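Local coordinates for EAL domain protein (Vibrio cholerae serotype O1, PDB 6IJ2), which degrades the cyclic dinucleotides c-di-GMP and cGAMP as a phosphodiesterase of the EAL family, at residues Ile33-Thr38 against Val231-Gly236. The protein carries 1 engineered substitution. Sequence-based numbering, arbitrary orientation.
Sequences IVNCRT and VELMQG. With nucleotides of chain B.
The seam that closes the EAL barrel runs between I33-N35, in the first strand, and L233-Q235, in the last; the two strands are antiparallel, because the first EAL strand runs against its neighbours. V34 and M234 form a hydrogen-bonded pair: V34 N reaches M234 O at 2.8 Å, and M234 N returns to V34 O at 2.9 Å. Past the end of the first strand, C36 N continues the pairing to E232 O (2.9 Å). On the inner face, I33 CG1 packs 3.5 Å from Q235 OE1, whose hydrogen bond comes from K179 NZ; Q235 NE2 bonds to Q31 and to the calcium ligand E45. Farther along this face, L233 CD2 packs on the CA and CB of N35. On the outer face C36 SG sits 3.8 Å from M234 SD, with F223 of helix 220-229 against both residues. In N35, CG, anti to the backbone N (chi1 -176°), carries the amide forward beside the carbonyl carbon. OD1 accepts from R37 N, an Asx turn, and from T38 N, an Asx motif; the first donor lies in the amide's carbonyl plane, the second well above it. R37 lies alongside E232, with NH1 2.7 Å from OE1 in a salt bridge; its hydrogen bond to OE2 is weak and bent (144°), and the guanidinium and carboxylate planes are 55° apart. Backbone bonds thus fasten the buried seam, while the salt bridge lies at the more exposed end. At the other end G236 CA comes within 3.5 Å of O6 of G1 of chain B, and the Q235 amide, fixed at both polar atoms, probably helps to position E45 at the metal site.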
loop_
_atom_site.group_PDB
_atom_site.type_symbol
_atom_site.label_atom_id
_atom_site.label_comp_id
_atom_site.label_asym_id
_atom_site.label_seq_id
_atom_site.Cartn_x
_atom_site.Cartn_y
_atom_site.Cartn_z
ATOM N N ILE A 33 -3.610 19.978 -14.003
ATOM C CA ILE A 33 -3.515 19.960 -12.551
ATOM C C ILE A 33 -3.713 21.398 -12.107
ATOM O O ILE A 33 -3.011 22.287 -12.594
ATOM C CB ILE A 33 -2.146 19.421 -12.100
ATOM C CG1 ILE A 33 -1.965 17.974 -12.579
ATOM C CG2 ILE A 33 -1.973 19.523 -10.582
ATOM C CD1 ILE A 33 -0.516 17.479 -12.489
ATOM N N VAL A 34 -4.658 21.632 -11.202
ATOM C CA VAL A 34 -5.086 22.984 -10.847
ATOM C C VAL A 34 -4.592 23.289 -9.446
ATOM O O VAL A 34 -4.701 22.441 -8.554
ATOM C CB VAL A 34 -6.617 23.117 -10.922
ATOM C CG1 VAL A 34 -7.057 24.508 -10.514
ATOM C CG2 VAL A 34 -7.115 22.794 -12.315
ATOM N N ASN A 35 -4.023 24.484 -9.255
ATOM C CA ASN A 35 -3.788 25.007 -7.913
ATOM C C ASN A 35 -5.072 25.693 -7.465
ATOM O O ASN A 35 -5.409 26.770 -7.969
ATOM C CB ASN A 35 -2.612 25.980 -7.901
ATOM C CG ASN A 35 -2.279 26.456 -6.514
ATOM O OD1 ASN A 35 -3.157 26.893 -5.768
ATOM N ND2 ASN A 35 -1.015 26.350 -6.145
ATOM N N CYS A 36 -5.789 25.071 -6.523
ATOM C CA CYS A 36 -7.108 25.545 -6.114
ATOM C C CYS A 36 -7.054 26.809 -5.268
ATOM O O CYS A 36 -8.087 27.459 -5.092
ATOM C CB CYS A 36 -7.843 24.437 -5.356
ATOM S SG CYS A 36 -8.253 23.094 -6.477
ATOM N N ARG A 37 -5.889 27.169 -4.747
ATOM C CA ARG A 37 -5.778 28.412 -4.001
ATOM C C ARG A 37 -5.614 29.605 -4.942
ATOM O O ARG A 37 -6.336 30.597 -4.825
ATOM C CB ARG A 37 -4.606 28.334 -3.031
ATOM C CG ARG A 37 -4.717 29.317 -1.886
ATOM C CD ARG A 37 -3.414 29.402 -1.136
ATOM N NE ARG A 37 -2.454 30.199 -1.883
ATOM C CZ ARG A 37 -1.334 29.727 -2.417
ATOM N NH1 ARG A 37 -1.006 28.455 -2.278
ATOM N NH2 ARG A 37 -0.534 30.542 -3.078
ATOM N N THR A 38 -4.672 29.521 -5.883
ATOM C CA THR A 38 -4.399 30.615 -6.814
ATOM C C THR A 38 -5.274 30.577 -8.059
ATOM O O THR A 38 -5.311 31.566 -8.809
ATOM C CB THR A 38 -2.940 30.568 -7.265
ATOM O OG1 THR A 38 -2.732 29.361 -8.011
ATOM C CG2 THR A 38 -2.011 30.569 -6.066
ATOM N N VAL A 231 -5.490 20.752 0.903
ATOM C CA VAL A 231 -4.961 20.353 -0.399
ATOM C C VAL A 231 -5.008 21.549 -1.335
ATOM O O VAL A 231 -6.025 22.252 -1.418
ATOM C CB VAL A 231 -5.753 19.182 -0.989
ATOM C CG1 VAL A 231 -5.163 18.822 -2.370
ATOM C CG2 VAL A 231 -5.750 17.943 -0.060
ATOM N N GLU A 232 -3.908 21.792 -2.049
ATOM C CA GLU A 232 -3.896 22.848 -3.052
ATOM C C GLU A 232 -3.970 22.286 -4.465
ATOM O O GLU A 232 -4.834 22.694 -5.239
ATOM C CB GLU A 232 -2.647 23.714 -2.889
ATOM C CG GLU A 232 -2.608 24.439 -1.558
ATOM C CD GLU A 232 -1.668 25.636 -1.587
ATOM O OE1 GLU A 232 -0.984 25.825 -2.611
ATOM O OE2 GLU A 232 -1.630 26.394 -0.593
ATOM N N LEU A 233 -3.116 21.319 -4.796
ATOM C CA LEU A 233 -3.089 20.765 -6.144
ATOM C C LEU A 233 -4.157 19.693 -6.304
ATOM O O LEU A 233 -4.235 18.747 -5.504
ATOM C CB LEU A 233 -1.711 20.181 -6.465
ATOM C CG LEU A 233 -0.527 21.130 -6.330
ATOM C CD1 LEU A 233 0.773 20.433 -6.733
ATOM C CD2 LEU A 233 -0.769 22.370 -7.179
ATOM N N MET A 234 -4.978 19.826 -7.347
ATOM C CA MET A 234 -6.010 18.836 -7.622
ATOM C C MET A 234 -6.079 18.544 -9.115
ATOM O O MET A 234 -5.656 19.344 -9.957
ATOM C CB MET A 234 -7.389 19.296 -7.118
ATOM C CG MET A 234 -7.437 19.492 -5.600
ATOM S SD MET A 234 -9.121 19.727 -5.019
ATOM C CE MET A 234 -8.878 20.718 -3.540
ATOM N N GLN A 235 -6.635 17.380 -9.423
ATOM C CA GLN A 235 -6.785 16.904 -10.787
ATOM C C GLN A 235 -8.067 16.089 -10.842
ATOM O O GLN A 235 -8.425 15.431 -9.862
ATOM C CB GLN A 235 -5.558 16.069 -11.175
ATOM C CG GLN A 235 -5.518 15.567 -12.572
ATOM C CD GLN A 235 -4.234 14.802 -12.865
ATOM O OE1 GLN A 235 -3.311 14.738 -12.034
ATOM N NE2 GLN A 235 -4.172 14.215 -14.035
ATOM N N GLY A 236 -8.769 16.138 -11.964
ATOM C CA GLY A 236 -9.961 15.320 -12.079
ATOM C C GLY A 236 -10.956 15.880 -13.076
ATOM O O GLY A 236 -10.883 17.031 -13.500
ATOM O OP3 G B 1 -3.228 7.594 -11.775
ATOM P P G B 1 -3.091 6.956 -13.058
ATOM O OP1 G B 1 -2.104 7.611 -13.859
ATOM O OP2 G B 1 -2.902 5.571 -12.778
ATOM O "O5'" G B 1 -4.524 7.122 -13.682
ATOM C "C5'" G B 1 -4.788 8.069 -14.712
ATOM C "C4'" G B 1 -6.129 7.781 -15.342
ATOM O "O4'" G B 1 -7.166 8.416 -14.569
ATOM C "C3'" G B 1 -6.325 8.271 -16.781
ATOM O "O3'" G B 1 -6.874 7.286 -17.633
ATOM C "C2'" G B 1 -7.336 9.399 -16.630
ATOM O "O2'" G B 1 -8.225 9.568 -17.695
ATOM C "C1'" G B 1 -8.136 8.924 -15.430
ATOM N N9 G B 1 -8.836 10.003 -14.750
ATOM C C8 G B 1 -8.408 11.297 -14.595
ATOM N N7 G B 1 -9.248 12.036 -13.930
ATOM C C5 G B 1 -10.287 11.176 -13.617
ATOM C C6 G B 1 -11.485 11.408 -12.896
ATOM O O6 G B 1 -11.882 12.449 -12.390
ATOM N N1 G B 1 -12.266 10.264 -12.821
ATOM C C2 G B 1 -11.929 9.051 -13.358
ATOM N N2 G B 1 -12.801 8.066 -13.162
ATOM N N3 G B 1 -10.810 8.817 -14.017
ATOM C C4 G B 1 -10.040 9.916 -14.107
#